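Local coordinates for dihydroorotase (Saccharomyces cerevisiae S288C, PDB 6L0A), which catalyses the reversible, zinc-dependent interconversion of N-carbamoyl-L-aspartate and (S)-dihydroorotate, the third step of de novo pyrimidine biosynthesis, at residues His16-Ala21 / Asp258-Pro263; Gly276-Ser281 / Ile344-Phe349; Met41-Pro46 / Val104-Ala109. All blocks are in the same frame, centred on the assembly; numbering follows the deposited sequence.

Contact 1: residues His16-Ala21 / Asp258-Pro263. With ZN (zinc ion), chain K; LMR ((2S)-2-hydroxybutanedioic acid), chain M.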
loop_
_atom_site.group_PDB
_atom_site.type_symbol
_atom_site.label_atom_id
_atom_site.label_comp_id
_atom_site.label_asym_id
_atom_site.label_seq_id
_atom_site.Cartn_x
_atom_site.Cartn_y
_atom_site.Cartn_z
ATOM N N HIS C 16 -8.459 21.044 2.012
ATOM C CA HIS C 16 -7.551 21.317 3.122
ATOM C C HIS C 16 -6.585 22.426 2.723
ATOM O O HIS C 16 -5.869 22.292 1.722
ATOM C CB HIS C 16 -6.755 20.058 3.507
ATOM C CG HIS C 16 -7.600 18.933 4.025
ATOM N ND1 HIS C 16 -7.935 18.802 5.357
ATOM C CD2 HIS C 16 -8.183 17.891 3.385
ATOM C CE1 HIS C 16 -8.694 17.728 5.511
ATOM N NE2 HIS C 16 -8.860 17.157 4.329
ATOM N N VAL C 17 -6.536 23.507 3.507
ATOM C CA VAL C 17 -5.562 24.571 3.276
ATOM C C VAL C 17 -4.635 24.794 4.459
ATOM O O VAL C 17 -3.785 25.688 4.399
ATOM C CB VAL C 17 -6.230 25.907 2.877
ATOM C CG1 VAL C 17 -6.895 25.800 1.500
ATOM C CG2 VAL C 17 -7.212 26.353 3.947
ATOM N N ARG C 18 -4.763 24.014 5.532
ATOM C CA ARG C 18 -3.789 24.025 6.639
ATOM C C ARG C 18 -3.743 25.427 7.269
ATOM O O ARG C 18 -4.751 26.149 7.297
ATOM C CB ARG C 18 -2.425 23.521 6.156
ATOM C CG ARG C 18 -2.453 22.283 5.266
ATOM C CD ARG C 18 -2.974 21.070 6.014
ATOM N NE ARG C 18 -2.670 19.851 5.263
ATOM C CZ ARG C 18 -3.308 18.697 5.423
ATOM N NH1 ARG C 18 -4.294 18.588 6.315
ATOM N NH2 ARG C 18 -2.961 17.652 4.680
ATOM N N GLU C 19 -2.572 25.811 7.797
ATOM C CA GLU C 19 -2.377 27.095 8.465
ATOM C C GLU C 19 -1.001 27.648 8.093
ATOM O O GLU C 19 -0.245 27.031 7.335
ATOM C CB GLU C 19 -2.532 26.952 9.984
ATOM C CG GLU C 19 -3.973 26.747 10.456
ATOM C CD GLU C 19 -4.150 26.979 11.950
ATOM O OE1 GLU C 19 -3.957 26.021 12.740
ATOM O OE2 GLU C 19 -4.485 28.123 12.338
ATOM N N GLY C 20 -0.685 28.839 8.610
ATOM C CA GLY C 20 0.658 29.393 8.452
ATOM C C GLY C 20 1.129 29.487 7.012
ATOM O O GLY C 20 0.366 29.809 6.094
ATOM N N ALA C 21 2.417 29.194 6.808
ATOM C CA ALA C 21 3.016 29.344 5.483
ATOM C C ALA C 21 2.390 28.400 4.468
ATOM O O ALA C 21 2.226 28.761 3.296
ATOM C CB ALA C 21 4.529 29.108 5.551
ATOM N N ASP C 258 -10.558 16.578 -1.705
ATOM C CA ASP C 258 -9.727 16.192 -0.567
ATOM C C ASP C 258 -8.262 16.497 -0.855
ATOM O O ASP C 258 -7.368 15.722 -0.515
ATOM C CB ASP C 258 -9.910 14.715 -0.201
ATOM C CG ASP C 258 -9.360 14.397 1.177
ATOM O OD1 ASP C 258 -9.172 15.356 1.950
ATOM O OD2 ASP C 258 -9.068 13.213 1.478
ATOM N N SER C 259 -8.008 17.624 -1.523
ATOM C CA SER C 259 -6.620 18.041 -1.690
ATOM C C SER C 259 -6.002 18.269 -0.314
ATOM O O SER C 259 -6.536 19.033 0.498
ATOM C CB SER C 259 -6.532 19.300 -2.551
ATOM O OG SER C 259 -5.187 19.741 -2.624
ATOM N N ALA C 260 -4.887 17.586 -0.049
ATOM C CA ALA C 260 -4.301 17.488 1.285
ATOM C C ALA C 260 -2.819 17.808 1.177
ATOM O O ALA C 260 -2.000 16.914 0.926
ATOM C CB ALA C 260 -4.511 16.097 1.879
ATOM N N PRO C 261 -2.436 19.071 1.373
ATOM C CA PRO C 261 -1.026 19.459 1.195
ATOM C C PRO C 261 -0.142 18.918 2.314
ATOM O O PRO C 261 -0.439 19.085 3.499
ATOM C CB PRO C 261 -1.071 20.994 1.212
ATOM C CG PRO C 261 -2.530 21.370 1.142
ATOM C CD PRO C 261 -3.301 20.220 1.688
ATOM N N HIS C 262 0.966 18.287 1.924
ATOM C CA HIS C 262 2.009 17.907 2.858
ATOM C C HIS C 262 3.366 18.317 2.304
ATOM O O HIS C 262 3.619 18.160 1.103
ATOM C CB HIS C 262 2.009 16.393 3.112
ATOM C CG HIS C 262 0.799 15.912 3.838
ATOM N ND1 HIS C 262 0.617 16.113 5.186
ATOM C CD2 HIS C 262 -0.296 15.248 3.402
ATOM C CE1 HIS C 262 -0.539 15.591 5.556
ATOM N NE2 HIS C 262 -1.117 15.071 4.488
ATOM N N PRO C 263 4.245 18.849 3.145
ATOM C CA PRO C 263 5.621 19.075 2.701
ATOM C C PRO C 263 6.265 17.742 2.365
ATOM O O PRO C 263 5.973 16.716 2.982
ATOM C CB PRO C 263 6.282 19.742 3.907
ATOM C CG PRO C 263 5.480 19.295 5.077
ATOM C CD PRO C 263 4.075 19.077 4.585
HETATM ZN ZN ZN K . -10.160 15.528 3.742
HETATM C C1 LMR M . -7.921 12.827 4.828
HETATM O O1A LMR M . -8.868 13.388 4.214
HETATM O O1B LMR M . -8.118 11.656 5.215
HETATM C C2 LMR M . -6.571 13.522 5.121
HETATM O O2 LMR M . -5.431 12.929 4.530
HETATM C C3 LMR M . -6.543 14.880 4.503
HETATM C C4 LMR M . -5.495 15.539 5.371
HETATM O O4A LMR M . -4.263 15.194 5.344
HETATM O O4B LMR M . -5.957 16.417 6.111
HETATM O O HOH W 1 -5.361 21.907 -1.052
#
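Arg-18 turns its CG back beside the backbone N (chi1 -44°) and bends again at chi2 (-65°), which folds the chain over Pro-261 and brings the guanidinium edge to the carbonyl oxygen of that proline. NE of Arg-18 lies 2.9 Å from Pro-261 O, in the carbonyl plane and on a lone pair; NH2 reaches the same oxygen from above that plane, so two nitrogens hold one acceptor side-on. Two more N-H groups go to the bound malate: Arg-18 NH1 donates to O4B at 2.7 Å, and Arg-18 NH2 donates almost straight (169°) to O4A of the same carboxylate. Arg-18 NH2 also sits over one face of the His-262 ring, whose NE2 is hydrogen-bonded to the carbonyl of Ala-275 and only weakly to malate O4A.

At the other end of the contact, His-16 NE2 and Asp-258 OD1 both ligate a zinc ion, at 2.2 Å and 2.0 Å. Asp-258 sends its carboxylate anti to its backbone N to get there. Malate O1A is a further ligand at 2.5 Å, and His-14 and Lys-98, probably carbamylated as in relatives, complete the shell. The backbone fixes the two loops, His-16 N donating to Ser-259 O at 3.2 Å, while a water links His-16 O to Ser-259 OG, whose main partner is the backbone N of Ser-279. These are the metal-bearing loops that follow the strands of the amidohydrolase TIM barrel. Both ends of malate are probably steadied by charge, one carboxylate oxygen on zinc and the other carboxylate bonded to Arg-18, consistent with a pocket made for the dicarboxylate substrate N-carbamoyl-L-aspartate.

Contact 2: residues Gly276-Ser281 / Ile344-Phe349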
loop_
_atom_site.group_PDB
_atom_site.type_symbol
_atom_site.label_atom_id
_atom_site.label_comp_id
_atom_site.label_asym_id
_atom_site.label_seq_id
_atom_site.Cartn_x
_atom_site.Cartn_y
_atom_site.Cartn_z
ATOM N N GLY C 276 -2.384 11.717 2.187
ATOM C CA GLY C 276 -2.956 12.828 1.449
ATOM C C GLY C 276 -2.315 13.096 0.107
ATOM O O GLY C 276 -1.086 13.021 -0.046
ATOM N N VAL C 277 -3.152 13.427 -0.873
ATOM C CA VAL C 277 -2.725 13.777 -2.219
ATOM C C VAL C 277 -3.032 15.253 -2.422
ATOM O O VAL C 277 -4.108 15.720 -2.033
ATOM C CB VAL C 277 -3.445 12.911 -3.270
ATOM C CG1 VAL C 277 -3.193 13.443 -4.698
ATOM C CG2 VAL C 277 -3.015 11.426 -3.137
ATOM N N TYR C 278 -2.088 15.988 -3.021
ATOM C CA TYR C 278 -2.262 17.417 -3.280
ATOM C C TYR C 278 -2.728 17.624 -4.718
ATOM O O TYR C 278 -1.942 17.480 -5.662
ATOM C CB TYR C 278 -0.978 18.203 -3.028
ATOM C CG TYR C 278 -1.169 19.648 -3.430
ATOM C CD1 TYR C 278 -1.906 20.507 -2.632
ATOM C CD2 TYR C 278 -0.670 20.131 -4.636
ATOM C CE1 TYR C 278 -2.121 21.841 -3.004
ATOM C CE2 TYR C 278 -0.883 21.467 -5.023
ATOM C CZ TYR C 278 -1.616 22.306 -4.204
ATOM O OH TYR C 278 -1.828 23.628 -4.579
ATOM N N SER C 279 -3.989 18.022 -4.881
ATOM C CA SER C 279 -4.568 18.191 -6.202
ATOM C C SER C 279 -5.064 19.608 -6.475
ATOM O O SER C 279 -5.586 19.856 -7.567
ATOM C CB SER C 279 -5.724 17.198 -6.409
ATOM O OG SER C 279 -6.713 17.362 -5.405
ATOM N N GLN C 280 -4.910 20.544 -5.535
ATOM C CA GLN C 280 -5.592 21.838 -5.672
ATOM C C GLN C 280 -5.136 22.593 -6.914
ATOM O O GLN C 280 -5.964 23.172 -7.629
ATOM C CB GLN C 280 -5.368 22.698 -4.437
ATOM C CG GLN C 280 -6.493 23.692 -4.198
ATOM C CD GLN C 280 -7.742 23.001 -3.690
ATOM O OE1 GLN C 280 -7.765 22.506 -2.565
ATOM N NE2 GLN C 280 -8.777 22.926 -4.529
ATOM N N SER C 281 -3.825 22.598 -7.188
ATOM C CA SER C 281 -3.267 23.450 -8.244
ATOM C C SER C 281 -3.815 23.137 -9.632
ATOM O O SER C 281 -3.748 23.998 -10.522
ATOM C CB SER C 281 -1.738 23.334 -8.266
ATOM O OG SER C 281 -1.134 24.035 -7.185
ATOM N N ILE C 344 8.911 25.245 1.878
ATOM C CA ILE C 344 7.837 24.298 1.577
ATOM C C ILE C 344 7.915 23.883 0.115
ATOM O O ILE C 344 7.862 24.733 -0.782
ATOM C CB ILE C 344 6.453 24.879 1.904
ATOM C CG1 ILE C 344 6.342 25.139 3.407
ATOM C CG2 ILE C 344 5.352 23.936 1.434
ATOM C CD1 ILE C 344 5.021 25.788 3.835
ATOM N N SER C 345 8.024 22.573 -0.120
ATOM C CA SER C 345 7.844 21.979 -1.435
ATOM C C SER C 345 6.794 20.881 -1.336
ATOM O O SER C 345 6.859 20.045 -0.433
ATOM C CB SER C 345 9.153 21.394 -1.968
ATOM O OG SER C 345 10.173 22.374 -1.963
ATOM N N ILE C 346 5.836 20.887 -2.257
ATOM C CA ILE C 346 4.789 19.875 -2.333
ATOM C C ILE C 346 4.911 19.162 -3.667
ATOM O O ILE C 346 5.091 19.805 -4.708
ATOM C CB ILE C 346 3.383 20.492 -2.204
ATOM C CG1 ILE C 346 3.231 21.255 -0.897
ATOM C CG2 ILE C 346 2.302 19.411 -2.337
ATOM C CD1 ILE C 346 2.160 22.335 -1.001
ATOM N N ILE C 347 4.783 17.839 -3.649
ATOM C CA ILE C 347 4.708 17.046 -4.870
ATOM C C ILE C 347 3.244 16.995 -5.299
ATOM O O ILE C 347 2.423 16.396 -4.581
ATOM C CB ILE C 347 5.281 15.637 -4.667
ATOM C CG1 ILE C 347 6.600 15.706 -3.887
ATOM C CG2 ILE C 347 5.478 14.968 -6.005
ATOM C CD1 ILE C 347 7.726 16.410 -4.659
ATOM N N PRO C 348 2.875 17.597 -6.427
ATOM C CA PRO C 348 1.480 17.554 -6.870
ATOM C C PRO C 348 1.109 16.200 -7.454
ATOM O O PRO C 348 1.955 15.423 -7.911
ATOM C CB PRO C 348 1.426 18.645 -7.944
ATOM C CG PRO C 348 2.830 18.598 -8.551
ATOM C CD PRO C 348 3.739 18.326 -7.383
ATOM N N PHE C 349 -0.195 15.934 -7.432
ATOM C CA PHE C 349 -0.738 14.744 -8.067
ATOM C C PHE C 349 -0.339 14.692 -9.539
ATOM O O PHE C 349 -0.435 15.694 -10.257
ATOM C CB PHE C 349 -2.260 14.749 -7.925
ATOM C CG PHE C 349 -2.934 13.556 -8.508
ATOM C CD1 PHE C 349 -2.561 12.279 -8.127
ATOM C CD2 PHE C 349 -3.955 13.713 -9.435
ATOM C CE1 PHE C 349 -3.185 11.186 -8.664
ATOM C CE2 PHE C 349 -4.592 12.626 -9.969
ATOM C CZ PHE C 349 -4.206 11.356 -9.589
HETATM O O HOH W 2 0.262 14.686 -4.251
#
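The backbones of Tyr-278 and Pro-348 pass with their CA atoms 5.2 Å apart, and one firm hydrogen bond joins the two segments, Phe-349 N to Tyr-278 O at 2.9 Å and 165°. The donor is tilted 23° from the carbonyl plane. A water adds a second link, accepting from Tyr-278 N and donating to Ile-347 O.

Tyr-278 points its ring anti to the backbone N (chi1 175°), bringing CB and the near end of the ring against the CG2 methyl of Ile-346, 3.6 Å from Tyr-278 CB. The two side chains cross at about a right angle, and CA of Pro-348 comes to the ring edge. This packing joins the long loop after strand 253-255, which lines the active site of the TIM barrel, to the tail of strand 345-346, which pairs with strand 338-339 in a small antiparallel hairpin. Farther out, Tyr-278 OH and Ser-281 OG share a hydrogen bond of 2.7 Å, which ties down the hydroxyl end of the ring, and Gln-280 N lies over the centre of one ring face.

On the other side of the Tyr-278 backbone, Val-277 sets its CG1 methyl against CB of Phe-349, 3.6 Å away. The Phe-349 ring itself meets Tyr-286 edge-to-face, and Ile-347 packs on Tyr-270 of the second subunit.

Contact 3: residues Met41-Pro46 / Val104-Ala109; sequences MPNLQP and VTTNSA. With LMR ((2S)-2-hydroxybutanedioic acid), chain M.
Asn-43 and Thr-106 meet at one carboxylate of the bound malate: Asn-43 ND2 donates nearly straight (172°) to O4B at 2.9 Å, and Thr-106 OG1 bonds to O4A at 2.8 Å. Thr-105 OG1 takes the opposite carboxylate, at O1B. Two loops of the amidohydrolase TIM barrel border the ligand here, the second as a type II beta turn from Thr-105 to Ser-108.

The other N-H of Asn-43 ND2 goes to Thr-106 O at 3.0 Å, from above the carbonyl plane, so both protons of the amide are used and its flip is settled. The side chain gets there by placing CG between the backbone N and carbonyl carbon (chi1 62°), on an inverse gamma turn centred at Asn-43.

Behind this first shell, Asn-107 ND2 donates to Asn-43 O at 2.9 Å, with the acceptor in its own amide plane. Its OD1 accepts from Gln-45 NE2 at 2.9 Å, the two amide planes being 67° apart. An alanine here would lose both bonds and is likely to leave Asn-43 O and Gln-45 NE2 without these partners, giving the loop that carries the malate-binding amide more play. Tyr-75 bonds to Asn-107 O, and a water bridges that same oxygen to Leu-44 O. Within the turn, Ser-108 OG donates to Thr-105 O at 2.6 Å.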
loop_
_atom_site.group_PDB
_atom_site.type_symbol
_atom_site.label_atom_id
_atom_site.label_comp_id
_atom_site.label_asym_id
_atom_site.label_seq_id
_atom_site.Cartn_x
_atom_site.Cartn_y
_atom_site.Cartn_z
ATOM N N MET C 41 -12.032 22.073 5.309
ATOM C CA MET C 41 -12.087 21.049 6.343
ATOM C C MET C 41 -11.429 21.536 7.636
ATOM O O MET C 41 -10.590 22.443 7.620
ATOM C CB MET C 41 -11.426 19.776 5.830
ATOM C CG MET C 41 -12.287 19.054 4.764
ATOM S SD MET C 41 -13.881 18.563 5.434
ATOM C CE MET C 41 -14.881 18.185 3.988
ATOM N N PRO C 42 -11.789 20.933 8.784
ATOM C CA PRO C 42 -11.426 21.536 10.075
ATOM C C PRO C 42 -10.365 20.803 10.893
ATOM O O PRO C 42 -10.226 21.066 12.094
ATOM C CB PRO C 42 -12.764 21.514 10.818
ATOM C CG PRO C 42 -13.332 20.187 10.419
ATOM C CD PRO C 42 -12.905 19.983 8.947
ATOM N N ASN C 43 -9.638 19.862 10.300
ATOM C CA ASN C 43 -8.721 19.028 11.078
ATOM C C ASN C 43 -7.371 19.738 11.240
ATOM O O ASN C 43 -6.305 19.253 10.866
ATOM C CB ASN C 43 -8.581 17.648 10.439
ATOM C CG ASN C 43 -8.001 17.700 9.046
ATOM O OD1 ASN C 43 -8.125 18.711 8.342
ATOM N ND2 ASN C 43 -7.350 16.603 8.629
ATOM N N LEU C 44 -7.449 20.934 11.829
ATOM C CA LEU C 44 -6.269 21.662 12.256
ATOM C C LEU C 44 -5.764 21.115 13.594
ATOM O O LEU C 44 -6.356 20.207 14.199
ATOM C CB LEU C 44 -6.583 23.153 12.371
ATOM C CG LEU C 44 -7.246 23.833 11.165
ATOM C CD1 LEU C 44 -7.339 25.346 11.358
ATOM C CD2 LEU C 44 -6.485 23.525 9.910
ATOM N N GLN C 45 -4.649 21.686 14.053
ATOM C CA GLN C 45 -4.107 21.453 15.388
ATOM C C GLN C 45 -4.142 22.771 16.152
ATOM O O GLN C 45 -3.371 23.686 15.825
ATOM C CB GLN C 45 -2.674 20.923 15.322
ATOM C CG GLN C 45 -2.522 19.528 14.727
ATOM C CD GLN C 45 -1.114 18.980 14.925
ATOM O OE1 GLN C 45 -0.335 19.510 15.724
ATOM N NE2 GLN C 45 -0.782 17.921 14.199
ATOM N N PRO C 46 -5.034 22.944 17.132
ATOM C CA PRO C 46 -6.107 22.029 17.507
ATOM C C PRO C 46 -7.224 22.072 16.479
ATOM O O PRO C 46 -7.244 23.007 15.674
ATOM C CB PRO C 46 -6.594 22.580 18.859
ATOM C CG PRO C 46 -5.632 23.646 19.229
ATOM C CD PRO C 46 -5.056 24.155 17.969
ATOM N N VAL C 104 -7.756 7.294 12.032
ATOM C CA VAL C 104 -7.737 6.777 10.668
ATOM C C VAL C 104 -6.932 7.664 9.716
ATOM O O VAL C 104 -6.402 7.154 8.715
ATOM C CB VAL C 104 -9.180 6.555 10.186
ATOM C CG1 VAL C 104 -9.237 6.261 8.689
ATOM C CG2 VAL C 104 -9.803 5.401 10.965
ATOM N N THR C 105 -6.754 8.951 10.015
ATOM C CA THR C 105 -6.105 9.815 9.035
ATOM C C THR C 105 -5.485 11.029 9.730
ATOM O O THR C 105 -5.365 11.077 10.958
ATOM C CB THR C 105 -7.105 10.205 7.940
ATOM O OG1 THR C 105 -6.410 10.862 6.877
ATOM C CG2 THR C 105 -8.197 11.111 8.485
ATOM N N THR C 106 -5.070 12.004 8.924
ATOM C CA THR C 106 -4.352 13.174 9.424
ATOM C C THR C 106 -5.153 13.928 10.477
ATOM O O THR C 106 -6.314 14.283 10.261
ATOM C CB THR C 106 -4.034 14.117 8.266
ATOM O OG1 THR C 106 -3.348 13.391 7.239
ATOM C CG2 THR C 106 -3.190 15.296 8.744
ATOM N N ASN C 107 -4.501 14.221 11.605
ATOM C CA ASN C 107 -5.100 15.026 12.674
ATOM C C ASN C 107 -6.483 14.512 13.058
ATOM O O ASN C 107 -7.431 15.283 13.236
ATOM C CB ASN C 107 -5.159 16.500 12.277
ATOM C CG ASN C 107 -3.785 17.121 12.185
ATOM O OD1 ASN C 107 -2.808 16.545 12.673
ATOM N ND2 ASN C 107 -3.695 18.302 11.556
ATOM N N SER C 108 -6.600 13.189 13.183
ATOM C CA SER C 108 -7.846 12.538 13.546
ATOM C C SER C 108 -7.815 11.997 14.970
ATOM O O SER C 108 -8.754 11.314 15.383
ATOM C CB SER C 108 -8.159 11.396 12.565
ATOM O OG SER C 108 -7.218 10.338 12.693
ATOM N N ALA C 109 -6.751 12.271 15.728
ATOM C CA ALA C 109 -6.620 11.642 17.039
ATOM C C ALA C 109 -7.731 12.087 17.982
ATOM O O ALA C 109 -8.117 11.335 18.885
ATOM C CB ALA C 109 -5.243 11.943 17.635
HETATM C C1 LMR M . -7.921 12.827 4.828
HETATM O O1A LMR M . -8.868 13.388 4.214
HETATM O O1B LMR M . -8.118 11.656 5.215
HETATM C C2 LMR M . -6.571 13.522 5.121
HETATM O O2 LMR M . -5.431 12.929 4.530
HETATM C C3 LMR M . -6.543 14.880 4.503
HETATM C C4 LMR M . -5.495 15.539 5.371
HETATM O O4A LMR M . -4.263 15.194 5.344
HETATM O O4B LMR M . -5.957 16.417 6.111
HETATM O O HOH W 3 -7.052 17.681 14.870
#

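Overall arrangement
Contacts 1 and 3 share the malate, their centres 11 Å apart: contact 1 supplies two zinc ligands and the arginine, contact 3 the amide and hydroxyls from the loops 41-46 and 104-109. They also touch directly, His-16 CE1 lying 3.4 Å from Met-41 CB. Contact 2 adjoins contact 1, with centres 9 Å apart. It is tied to it by a probable hydrogen bond of 2.8 Å from Ala-260 N to Val-277 O and another from Ser-279 N to Ser-259 OG, and Gly-276 at its start touches the ligand. Contacts 2 and 3 do not meet; their centres are 18 Å apart, with the ligand pocket linking them.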